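Local coordinates for protein putative phosphosugar isomerase (Clostridium difficile, PDB 3G68) that probably binds phosphorylated sugar derivatives as a double-SIS-domain protein and may catalyse their isomerisation, although its substrate is not established, at residues I112-G117 against L122-S127; G146-K151 against P317-C322; G158-R163 against E171-E176; Y241-F246 against T272-V277. All blocks are in the same frame, centred on the assembly; numbering follows the deposited sequence. Where two conformers were deposited one is given.

Contact 1: I112-G117 against L122-S127; sequences IASMAG and LIDEIS
The carboxylate of Asp-124 is the flat group that meets strand residue Ser-114. Ser-114 OG donates to Asp-124 OD1 over a short 2.5 Å, reaching that oxygen on its anti side but tilted 33° out of the carboxylate plane. A water adds a second donor to Asp-124 OD1 at 2.9 Å and itself accepts from the backbone Ala-116 N at 3.0 Å, so that the aspartate is tied to the strand once directly and once through solvent. The other oxygen, OD2, takes the backbone N of Ala-121, just ahead of 122-127.

With chi1 at 56°, between the backbone N and the carbonyl carbon, Ser-114 OG is turned toward the aspartate. Beside this link the packing is mixed. Ser-127, in one of two conformers, brings OG to 3.1 Å from Ser-114 CB while donating to Ile-123 O at 2.5 Å, a bond that rests on that conformer. Ile-123 lays CD1 against Ser-114 CB at 3.8 Å and, more loosely, against Ala-116 CB at 4.3 Å. Ile-112 rests its CG2 on the carbonyl oxygen of Ile-126, 3.5 Å away, while the end of its side chain leads away, the residue packing on Met-102 and Glu-106 of helix 96-107.

Strand 111-116 is an inner strand of a parallel sheet, and 122-127 belongs to the connection that brings the chain back alongside as strand 129-130. With donors at both of its oxygens, the Asp-124 carboxylate is held against rotation and is probably stabilised as an anion, pinning the connection to the sheet.

Contact 2: G146-K151 against P317-C322; sequences GYYCTK and PIQLIC
Tyr-148 and Gln-319 reach toward each other from two helices whose backbones stay well apart, the nearest CA atoms, those of Tyr-147 and Gln-319, being 11.0 Å distant. Gln-319 runs extended beyond CG (chi2 159°), which carries its amide across to Tyr-148. The tight part is a single polar meeting. Tyr-148 OH donates to Gln-319 OE1 at 2.7 Å, with the oxygen lying at the edge of the ring, near its plane. The donor stands off the carbonyl plane by 33°, and ring and amide are steeply turned, 72° apart.

The loose side is Tyr-147, whose CD2 comes no nearer than 4.3 Å to Gln-319 NE2. Its hydroxyl goes to Asp-222, which also pairs with Lys-151; the CE of that lysine lies over one face of the Tyr-147 ring. Even this looser side is buried: all three touching residues lie near the middle of the chain. Helices 187-200 and 220-234 pack round 317-322, and Phe-187 meets Tyr-148 edge to face.

In this buried setting the bond satisfies the tyrosine hydroxyl's proton and is consistent with the amide being turned so that OE1, not NE2, faces the phenol, linking helix 145-165 to helix 316-324.

Contact 3: G158-R163 against E171-E176; sequences GLQIAR and EKYNEE. With EDO (1,2-ethanediol), chain J.
Leu-159 and Tyr-173 meet inside an antiparallel helical hairpin, in which the end of helix 145-165 turns back through a short connection into helix 170-184. The two segments run at 167° to each other with axes 10.1 Å apart.

Leu-159 comes first. Its CB presses on the aromatic rim at Tyr-173 CE2, 3.6 Å away, and its carbonyl oxygen lies at the ring edge. Its branch CD2 crosses to Glu-176 CB at 3.9 Å; the carboxylate of that glutamate turns away to Tyr-309, Lys-172 and Lys-179.

Gln-160 follows, pointing initially along the flank of the hairpin. A bend at chi2 (-90°) swings its amide round to the phenol, where Gln-160 NE2 donates to Tyr-173 OH at 2.8 Å. The hydroxyl lies near the amide plane, while the ring stands almost perpendicular to it. The same NE2 also binds Asp-23 of helix 22-25.

One turn further on, Arg-163 spreads its guanidinium over one face of the tyrosine. It is a true cation-pi stack: CZ sits 3.8 Å from the ring centroid, practically on the normal. Asp-23 also forms a salt bridge with Arg-163 NH2, so one carboxylate holds both side chains that grip the ring and probably balances the charge lying on it.

At the start of the second segment, Glu-171 N donates to O1 of a 1,2-ethanediol, probably from the crystallisation liquor, which is bound as well by Ser-24 of the second subunit. Within the stack the tightest approach is Arg-163 NH1 to Tyr-173 CD1, 3.4 Å.

Contact 4: Y241-F246 against T272-V277; sequences YEFEEF and TKMIDV
One side chain carries the whole of the second segment's share in the contact: Met-274, present as selenomethionine, puts its CE against both Phe-243 and Phe-246. It is equally close to both, 3.7 Å from Phe-243 CZ and 3.7 Å from Phe-246 CD1, but the two meetings differ. Over Phe-243 it makes a CH-pi contact, 3.9 Å from the ring centroid and displaced toward the rim. Phe-246 is approached obliquely, with the selenium beside it, Met-274 SE lying 4.0 Å from Phe-246 CE1 in a Met-aromatic contact.

Bends at chi2 (67°) and chi3 (87°) curl the Met-274 chain so that CE folds back toward the Phe-243 ring, which also touches Met-274 CB. The phenylalanines themselves stand one helical turn apart and rest on Ile-214 of strand 210-215.

The helix carrying them is secured at its start by a capping box: Glu-245 N donates to Glu-242 OE1 at 3.0 Å, and Glu-242 N to Glu-245 OE2. Glu-244 adds a salt bridge to Arg-270, just ahead of helix 271-279. Met-274 thus joins helix 271-279 to helix 243-250 in the alpha-beta-alpha sandwich built on a parallel sheet, the architecture of an SIS domain.

How the contacts relate
Contact 2 lies deepest, its centre about 7 Å from that of the chain, whereas the centres of the other three lie about 19 to 22 Å out, although most of their touching residues are buried. Contacts 2 and 3 share helix 145-165 at successive places: an isolated polar link in the interior, then charge and aromatic stacking near a neighbouring subunit. Contacts 1 and 4 sit on opposite sides of the chain's centre, their own centres about 39 Å apart, each tied to one of the two parallel sheets: by a strand in contact 1, by the helix following a strand in contact 4. Contact 1 uses a carboxylate and water; contact 4 joins helices through apolar and Met-aromatic packing.

Contact 1: I112-G117 against L122-S127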
# COMPACT_ATOMS: atom_id res chain seq x y z
N ILE B 112 38.90 -22.20 -43.72
CA ILE B 112 38.13 -21.14 -44.35
C ILE B 112 36.79 -20.92 -43.66
O ILE B 112 36.04 -21.87 -43.38
CB ILE B 112 37.84 -21.47 -45.83
CG1 ILE B 112 39.14 -21.82 -46.60
CG2 ILE B 112 37.11 -20.32 -46.53
CD1 ILE B 112 40.23 -20.72 -46.60
N ALA B 113 36.49 -19.65 -43.38
CA ALA B 113 35.22 -19.25 -42.80
C ALA B 113 34.63 -18.17 -43.69
O ALA B 113 35.38 -17.38 -44.29
CB ALA B 113 35.41 -18.76 -41.38
N SER B 114 33.30 -18.15 -43.79
CA SER B 114 32.58 -17.15 -44.57
C SER B 114 31.65 -16.30 -43.68
O SER B 114 31.12 -16.78 -42.68
CB SER B 114 31.78 -17.78 -45.72
OG SER B 114 30.87 -18.79 -45.26
N MSE B 115 31.50 -15.02 -44.03
CA MSE B 115 30.55 -14.13 -43.38
C MSE B 115 29.80 -13.36 -44.45
O MSE B 115 30.21 -12.26 -44.87
CB MSE B 115 31.24 -13.20 -42.38
CG MSE B 115 31.84 -13.94 -41.21
SE MSE B 115 32.17 -12.70 -39.72
CE MSE B 115 32.74 -14.04 -38.28
N ALA B 116 28.76 -13.99 -44.97
CA ALA B 116 27.88 -13.39 -45.95
C ALA B 116 26.57 -13.01 -45.25
O ALA B 116 26.22 -13.58 -44.20
CB ALA B 116 27.63 -14.37 -47.09
N GLY B 117 25.85 -12.06 -45.85
CA GLY B 117 24.58 -11.56 -45.32
C GLY B 117 23.35 -12.22 -45.88
O GLY B 117 22.25 -11.69 -45.78
N LEU B 122 27.83 -17.61 -52.47
CA LEU B 122 28.88 -18.22 -53.29
C LEU B 122 30.10 -18.56 -52.46
O LEU B 122 30.66 -19.65 -52.59
CB LEU B 122 29.27 -17.32 -54.46
CG LEU B 122 30.44 -17.74 -55.36
CD1 LEU B 122 31.81 -17.58 -54.71
CD2 LEU B 122 30.23 -19.16 -55.85
N ILE B 123 30.49 -17.63 -51.59
CA ILE B 123 31.65 -17.83 -50.72
C ILE B 123 31.49 -18.98 -49.70
O ILE B 123 32.48 -19.55 -49.24
CB ILE B 123 32.14 -16.48 -50.07
CG1 ILE B 123 31.13 -15.87 -49.09
CG2 ILE B 123 32.51 -15.47 -51.17
CD1 ILE B 123 31.74 -14.84 -48.20
N ASP B 124 30.25 -19.34 -49.37
CA ASP B 124 30.00 -20.50 -48.47
C ASP B 124 30.46 -21.83 -49.09
O ASP B 124 30.80 -22.77 -48.36
CB ASP B 124 28.52 -20.61 -48.08
CG ASP B 124 28.00 -19.40 -47.24
OD1 ASP B 124 28.81 -18.60 -46.72
OD2 ASP B 124 26.75 -19.28 -47.09
N GLU B 125 30.49 -21.90 -50.43
CA GLU B 125 30.88 -23.11 -51.19
C GLU B 125 32.24 -23.67 -50.84
O GLU B 125 32.42 -24.89 -50.87
CB GLU B 125 30.86 -22.84 -52.69
CG GLU B 125 29.48 -22.58 -53.25
CD GLU B 125 29.48 -22.28 -54.74
OE1 GLU B 125 30.48 -22.59 -55.44
OE2 GLU B 125 28.46 -21.75 -55.21
N ILE B 126 33.20 -22.80 -50.55
CA ILE B 126 34.56 -23.23 -50.21
C ILE B 126 34.86 -23.02 -48.74
O ILE B 126 36.03 -23.05 -48.35
CB ILE B 126 35.63 -22.51 -51.09
CG1 ILE B 126 35.62 -20.98 -50.88
CG2 ILE B 126 35.41 -22.85 -52.57
CD1 ILE B 126 36.70 -20.24 -51.68
N SER B 127 33.83 -22.85 -47.92
CA SER B 127 34.00 -22.56 -46.50
C SER B 127 33.79 -23.78 -45.62
O SER B 127 32.86 -24.57 -45.83
CB SER B 127 33.01 -21.46 -46.09
OG SER B 127 33.18 -20.32 -46.92
O HOH W 1 28.34 -16.91 -44.43

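Contact 2: G146-K151 against P317-C322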
# COMPACT_ATOMS: atom_id res chain seq x y z
N GLY B 146 24.14 -4.05 -42.47
CA GLY B 146 25.10 -5.12 -42.72
C GLY B 146 26.51 -4.86 -42.22
O GLY B 146 27.19 -5.79 -41.76
N TYR B 147 26.93 -3.60 -42.27
CA TYR B 147 28.23 -3.19 -41.75
C TYR B 147 28.27 -3.44 -40.23
O TYR B 147 29.17 -4.13 -39.77
CB TYR B 147 28.52 -1.71 -42.11
CG TYR B 147 29.83 -1.17 -41.56
CD1 TYR B 147 31.05 -1.77 -41.90
CD2 TYR B 147 29.86 -0.08 -40.68
CE1 TYR B 147 32.24 -1.28 -41.40
CE2 TYR B 147 31.07 0.39 -40.17
CZ TYR B 147 32.25 -0.20 -40.55
OH TYR B 147 33.46 0.27 -40.09
N TYR B 148 27.32 -2.87 -39.48
CA TYR B 148 27.20 -3.07 -38.02
C TYR B 148 27.11 -4.55 -37.63
O TYR B 148 27.80 -5.02 -36.73
CB TYR B 148 26.01 -2.33 -37.45
CG TYR B 148 26.19 -0.83 -37.44
CD1 TYR B 148 27.12 -0.22 -36.58
CD2 TYR B 148 25.42 -0.02 -38.26
CE1 TYR B 148 27.29 1.16 -36.57
CE2 TYR B 148 25.58 1.37 -38.24
CZ TYR B 148 26.51 1.94 -37.40
OH TYR B 148 26.69 3.30 -37.37
N CYS B 149 26.24 -5.30 -38.32
CA CYS B 149 26.07 -6.70 -37.97
C CYS B 149 27.30 -7.54 -38.32
O CYS B 149 27.53 -8.54 -37.65
CB CYS B 149 24.81 -7.27 -38.62
SG CYS B 149 23.26 -6.58 -38.05
N THR B 150 28.11 -7.14 -39.31
CA THR B 150 29.34 -7.88 -39.68
C THR B 150 30.44 -7.59 -38.63
O THR B 150 31.14 -8.51 -38.15
CB THR B 150 29.79 -7.54 -41.14
OG1 THR B 150 28.76 -7.97 -42.06
CG2 THR B 150 31.14 -8.18 -41.50
N LYS B 151 30.59 -6.32 -38.23
CA LYS B 151 31.50 -5.99 -37.14
C LYS B 151 31.13 -6.77 -35.86
O LYS B 151 31.99 -7.32 -35.21
CB LYS B 151 31.48 -4.50 -36.84
CG LYS B 151 32.06 -3.63 -37.95
CD LYS B 151 32.19 -2.18 -37.46
CE LYS B 151 30.82 -1.46 -37.28
NZ LYS B 151 30.99 -0.04 -36.95
N PRO B 317 25.36 9.33 -37.36
CA PRO B 317 25.06 10.62 -38.00
C PRO B 317 25.47 10.75 -39.45
O PRO B 317 24.75 11.36 -40.24
CB PRO B 317 25.81 11.64 -37.13
CG PRO B 317 26.62 10.83 -36.20
CD PRO B 317 26.01 9.53 -36.06
N ILE B 318 26.62 10.17 -39.81
CA ILE B 318 27.13 10.28 -41.15
C ILE B 318 26.29 9.38 -42.07
O ILE B 318 25.93 9.81 -43.15
CB ILE B 318 28.64 9.89 -41.27
CG1 ILE B 318 29.51 10.76 -40.35
CG2 ILE B 318 29.10 10.08 -42.71
CD1 ILE B 318 29.40 12.20 -40.67
N GLN B 319 25.98 8.16 -41.64
CA GLN B 319 25.07 7.31 -42.42
C GLN B 319 23.73 7.94 -42.58
O GLN B 319 23.10 7.78 -43.63
CB GLN B 319 24.91 5.94 -41.76
CG GLN B 319 26.17 5.10 -41.80
CD GLN B 319 26.16 4.03 -40.76
OE1 GLN B 319 25.60 4.21 -39.66
NE2 GLN B 319 26.77 2.88 -41.08
N LEU B 320 23.23 8.67 -41.57
CA LEU B 320 21.94 9.34 -41.71
C LEU B 320 22.00 10.44 -42.75
O LEU B 320 21.02 10.66 -43.49
CB LEU B 320 21.34 9.80 -40.38
CG LEU B 320 19.92 10.33 -40.45
CD1 LEU B 320 18.94 9.31 -41.10
CD2 LEU B 320 19.45 10.68 -39.05
N ILE B 321 23.14 11.14 -42.82
CA ILE B 321 23.36 12.13 -43.86
C ILE B 321 23.24 11.46 -45.22
O ILE B 321 22.60 12.02 -46.10
CB ILE B 321 24.72 12.85 -43.76
CG1 ILE B 321 24.71 13.86 -42.62
CG2 ILE B 321 25.04 13.60 -45.08
CD1 ILE B 321 26.11 14.46 -42.27
N CYS B 322 23.80 10.25 -45.36
CA CYS B 322 23.73 9.50 -46.62
C CYS B 322 22.30 9.17 -47.03
O CYS B 322 21.99 9.14 -48.22
CB CYS B 322 24.57 8.22 -46.57
SG CYS B 322 26.35 8.51 -46.32

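Contact 3: G158-R163 against E171-E176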
# COMPACT_ATOMS: atom_id res chain seq x y z
N GLY B 158 35.52 -13.63 -31.91
CA GLY B 158 36.60 -13.40 -30.96
C GLY B 158 36.22 -13.84 -29.56
O GLY B 158 36.90 -14.66 -28.95
N LEU B 159 35.12 -13.31 -29.06
CA LEU B 159 34.63 -13.63 -27.72
C LEU B 159 34.39 -15.13 -27.47
O LEU B 159 34.70 -15.65 -26.39
CB LEU B 159 33.35 -12.81 -27.43
CG LEU B 159 33.58 -11.31 -27.15
CD1 LEU B 159 32.25 -10.50 -27.14
CD2 LEU B 159 34.33 -11.14 -25.81
N GLN B 160 33.83 -15.79 -28.47
CA GLN B 160 33.51 -17.22 -28.45
C GLN B 160 34.78 -18.06 -28.43
O GLN B 160 34.86 -19.06 -27.71
CB GLN B 160 32.65 -17.57 -29.67
CG GLN B 160 31.18 -17.05 -29.56
CD GLN B 160 30.25 -18.05 -28.89
OE1 GLN B 160 30.40 -19.25 -29.08
NE2 GLN B 160 29.24 -17.55 -28.15
N ILE B 161 35.78 -17.64 -29.20
CA ILE B 161 37.09 -18.30 -29.20
C ILE B 161 37.74 -18.08 -27.85
O ILE B 161 38.16 -19.03 -27.22
CB ILE B 161 38.01 -17.78 -30.30
CG1 ILE B 161 37.54 -18.26 -31.67
CG2 ILE B 161 39.43 -18.28 -30.09
CD1 ILE B 161 38.22 -17.51 -32.81
N ALA B 162 37.79 -16.83 -27.41
CA ALA B 162 38.42 -16.45 -26.14
C ALA B 162 37.89 -17.26 -24.95
O ALA B 162 38.65 -17.74 -24.10
CB ALA B 162 38.24 -14.94 -25.90
N ARG B 163 36.57 -17.39 -24.88
CA ARG B 163 35.97 -18.16 -23.78
C ARG B 163 36.34 -19.64 -23.90
O ARG B 163 36.76 -20.24 -22.92
CB ARG B 163 34.44 -17.95 -23.74
CG ARG B 163 33.73 -18.68 -22.55
CD ARG B 163 32.23 -18.35 -22.52
NE ARG B 163 31.60 -18.80 -23.75
CZ ARG B 163 30.32 -18.67 -24.06
NH1 ARG B 163 29.47 -18.10 -23.22
NH2 ARG B 163 29.88 -19.14 -25.23
N GLU B 171 31.96 -15.43 -16.99
CA GLU B 171 31.37 -14.17 -16.54
C GLU B 171 31.92 -12.99 -17.32
O GLU B 171 31.20 -12.04 -17.58
CB GLU B 171 31.48 -13.99 -15.02
CG GLU B 171 30.54 -14.95 -14.27
CD GLU B 171 30.57 -14.78 -12.75
OE1 GLU B 171 31.41 -14.02 -12.24
OE2 GLU B 171 29.75 -15.44 -12.07
N LYS B 172 33.21 -13.06 -17.68
CA LYS B 172 33.84 -11.99 -18.46
C LYS B 172 33.21 -11.93 -19.85
O LYS B 172 32.94 -10.85 -20.33
CB LYS B 172 35.36 -12.16 -18.55
CG LYS B 172 36.09 -11.06 -19.36
CD LYS B 172 35.99 -9.67 -18.71
CE LYS B 172 36.77 -8.62 -19.52
NZ LYS B 172 36.51 -7.21 -19.07
N TYR B 173 32.96 -13.09 -20.47
CA TYR B 173 32.20 -13.16 -21.73
C TYR B 173 30.86 -12.43 -21.54
O TYR B 173 30.54 -11.52 -22.27
CB TYR B 173 31.96 -14.62 -22.17
CG TYR B 173 31.12 -14.76 -23.43
CD1 TYR B 173 29.73 -14.76 -23.36
CD2 TYR B 173 31.71 -14.88 -24.68
CE1 TYR B 173 28.95 -14.86 -24.52
CE2 TYR B 173 30.93 -15.00 -25.83
CZ TYR B 173 29.56 -14.98 -25.74
OH TYR B 173 28.78 -15.08 -26.89
N ASN B 174 30.08 -12.85 -20.56
CA ASN B 174 28.80 -12.21 -20.25
C ASN B 174 28.91 -10.68 -20.04
O ASN B 174 28.08 -9.91 -20.49
CB ASN B 174 28.21 -12.84 -18.98
CG ASN B 174 26.86 -12.27 -18.65
OD1 ASN B 174 26.72 -11.45 -17.73
ND2 ASN B 174 25.87 -12.63 -19.44
N GLU B 175 29.92 -10.24 -19.32
CA GLU B 175 30.12 -8.82 -19.10
C GLU B 175 30.35 -8.06 -20.42
O GLU B 175 29.82 -6.96 -20.60
CB GLU B 175 31.32 -8.59 -18.22
CG GLU B 175 31.62 -7.13 -17.95
CD GLU B 175 32.75 -6.91 -16.96
OE1 GLU B 175 33.39 -7.89 -16.53
OE2 GLU B 175 33.00 -5.72 -16.64
N GLU B 176 31.18 -8.62 -21.30
CA GLU B 176 31.44 -8.01 -22.62
C GLU B 176 30.18 -8.00 -23.49
O GLU B 176 29.90 -6.99 -24.15
CB GLU B 176 32.62 -8.66 -23.32
CG GLU B 176 33.94 -8.47 -22.59
CD GLU B 176 34.26 -7.02 -22.22
OE1 GLU B 176 34.21 -6.14 -23.09
OE2 GLU B 176 34.60 -6.77 -21.05
C1 EDO J . 33.12 -17.38 -13.74
O1 EDO J . 32.74 -17.54 -15.11
C2 EDO J . 34.21 -16.36 -13.64
O2 EDO J . 34.13 -15.69 -12.39

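Contact 4: Y241-F246 against T272-V277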
# COMPACT_ATOMS: atom_id res chain seq x y z
N TYR B 241 40.43 10.14 -42.95
CA TYR B 241 41.82 10.14 -42.47
C TYR B 241 41.89 9.97 -40.97
O TYR B 241 41.03 10.48 -40.24
CB TYR B 241 42.46 11.53 -42.71
CG TYR B 241 42.45 11.97 -44.16
CD1 TYR B 241 41.35 12.64 -44.69
CD2 TYR B 241 43.51 11.70 -44.99
CE1 TYR B 241 41.31 13.05 -46.00
CE2 TYR B 241 43.48 12.11 -46.35
CZ TYR B 241 42.36 12.77 -46.83
OH TYR B 241 42.31 13.18 -48.13
N GLU B 242 42.92 9.26 -40.49
CA GLU B 242 43.22 9.26 -39.05
C GLU B 242 43.84 10.66 -38.75
O GLU B 242 44.43 11.30 -39.63
CB GLU B 242 44.10 8.05 -38.67
CG GLU B 242 44.57 7.95 -37.19
CD GLU B 242 45.78 8.81 -36.89
OE1 GLU B 242 46.58 9.04 -37.81
OE2 GLU B 242 45.94 9.29 -35.75
N PHE B 243 43.71 11.13 -37.50
CA PHE B 243 44.14 12.46 -37.07
C PHE B 243 45.59 12.81 -37.40
O PHE B 243 45.88 13.84 -38.02
CB PHE B 243 43.91 12.60 -35.55
CG PHE B 243 44.02 13.98 -35.03
CD1 PHE B 243 45.25 14.49 -34.64
CD2 PHE B 243 42.90 14.79 -34.92
CE1 PHE B 243 45.36 15.80 -34.15
CE2 PHE B 243 43.01 16.09 -34.42
CZ PHE B 243 44.25 16.59 -34.04
N GLU B 244 46.50 11.95 -36.97
CA GLU B 244 47.93 12.14 -37.26
C GLU B 244 48.25 12.19 -38.75
O GLU B 244 49.03 13.06 -39.16
CB GLU B 244 48.81 11.11 -36.58
CG GLU B 244 49.44 11.61 -35.30
CD GLU B 244 50.47 12.67 -35.54
OE1 GLU B 244 50.58 13.55 -34.67
OE2 GLU B 244 51.16 12.67 -36.58
N GLU B 245 47.69 11.28 -39.54
CA GLU B 245 47.97 11.25 -40.97
C GLU B 245 47.46 12.51 -41.67
O GLU B 245 48.10 12.99 -42.61
CB GLU B 245 47.46 9.99 -41.68
CG GLU B 245 45.97 9.81 -41.74
CD GLU B 245 45.47 8.92 -42.88
OE1 GLU B 245 45.89 9.15 -44.04
OE2 GLU B 245 44.61 8.06 -42.60
N PHE B 246 46.35 13.07 -41.20
CA PHE B 246 45.85 14.32 -41.77
C PHE B 246 46.90 15.43 -41.60
O PHE B 246 47.10 16.25 -42.48
CB PHE B 246 44.54 14.73 -41.12
CG PHE B 246 43.95 15.98 -41.68
CD1 PHE B 246 44.31 17.22 -41.15
CD2 PHE B 246 43.03 15.92 -42.73
CE1 PHE B 246 43.75 18.37 -41.66
CE2 PHE B 246 42.47 17.07 -43.26
CZ PHE B 246 42.81 18.30 -42.72
N THR B 272 40.86 20.54 -30.30
CA THR B 272 40.41 21.94 -30.23
C THR B 272 41.24 22.82 -31.13
O THR B 272 40.68 23.64 -31.86
CB THR B 272 40.49 22.51 -28.80
OG1 THR B 272 39.69 21.69 -27.96
CG2 THR B 272 39.97 23.95 -28.76
N LYS B 273 42.57 22.66 -31.08
CA LYS B 273 43.47 23.42 -31.96
C LYS B 273 43.24 23.08 -33.44
O LYS B 273 43.30 23.97 -34.29
CB LYS B 273 44.96 23.21 -31.59
CG LYS B 273 45.34 23.77 -30.20
CD LYS B 273 46.80 23.49 -29.81
N MSE B 274 43.00 21.81 -33.75
CA MSE B 274 42.71 21.39 -35.13
C MSE B 274 41.47 22.15 -35.63
O MSE B 274 41.50 22.76 -36.71
CB MSE B 274 42.47 19.87 -35.22
CG MSE B 274 42.09 19.34 -36.61
SE MSE B 274 43.54 19.53 -37.87
CE MSE B 274 44.54 17.78 -37.55
N ILE B 275 40.39 22.12 -34.84
CA ILE B 275 39.13 22.77 -35.19
C ILE B 275 39.33 24.27 -35.40
O ILE B 275 38.84 24.85 -36.37
CB ILE B 275 38.01 22.49 -34.15
CG1 ILE B 275 37.62 20.99 -34.18
CG2 ILE B 275 36.78 23.36 -34.44
CD1 ILE B 275 36.77 20.50 -33.01
N ASP B 276 40.07 24.90 -34.50
CA ASP B 276 40.33 26.34 -34.60
C ASP B 276 41.12 26.68 -35.86
O ASP B 276 40.73 27.62 -36.57
CB ASP B 276 41.04 26.86 -33.33
CG ASP B 276 40.13 26.78 -32.07
OD1 ASP B 276 38.91 26.44 -32.18
OD2 ASP B 276 40.65 27.06 -30.95
N VAL B 277 42.18 25.95 -36.17
CA VAL B 277 42.97 26.22 -37.38
C VAL B 277 42.11 26.03 -38.63
O VAL B 277 42.03 26.92 -39.50
CB VAL B 277 44.26 25.38 -37.47
CG1 VAL B 277 44.99 25.60 -38.80
CG2 VAL B 277 45.16 25.69 -36.27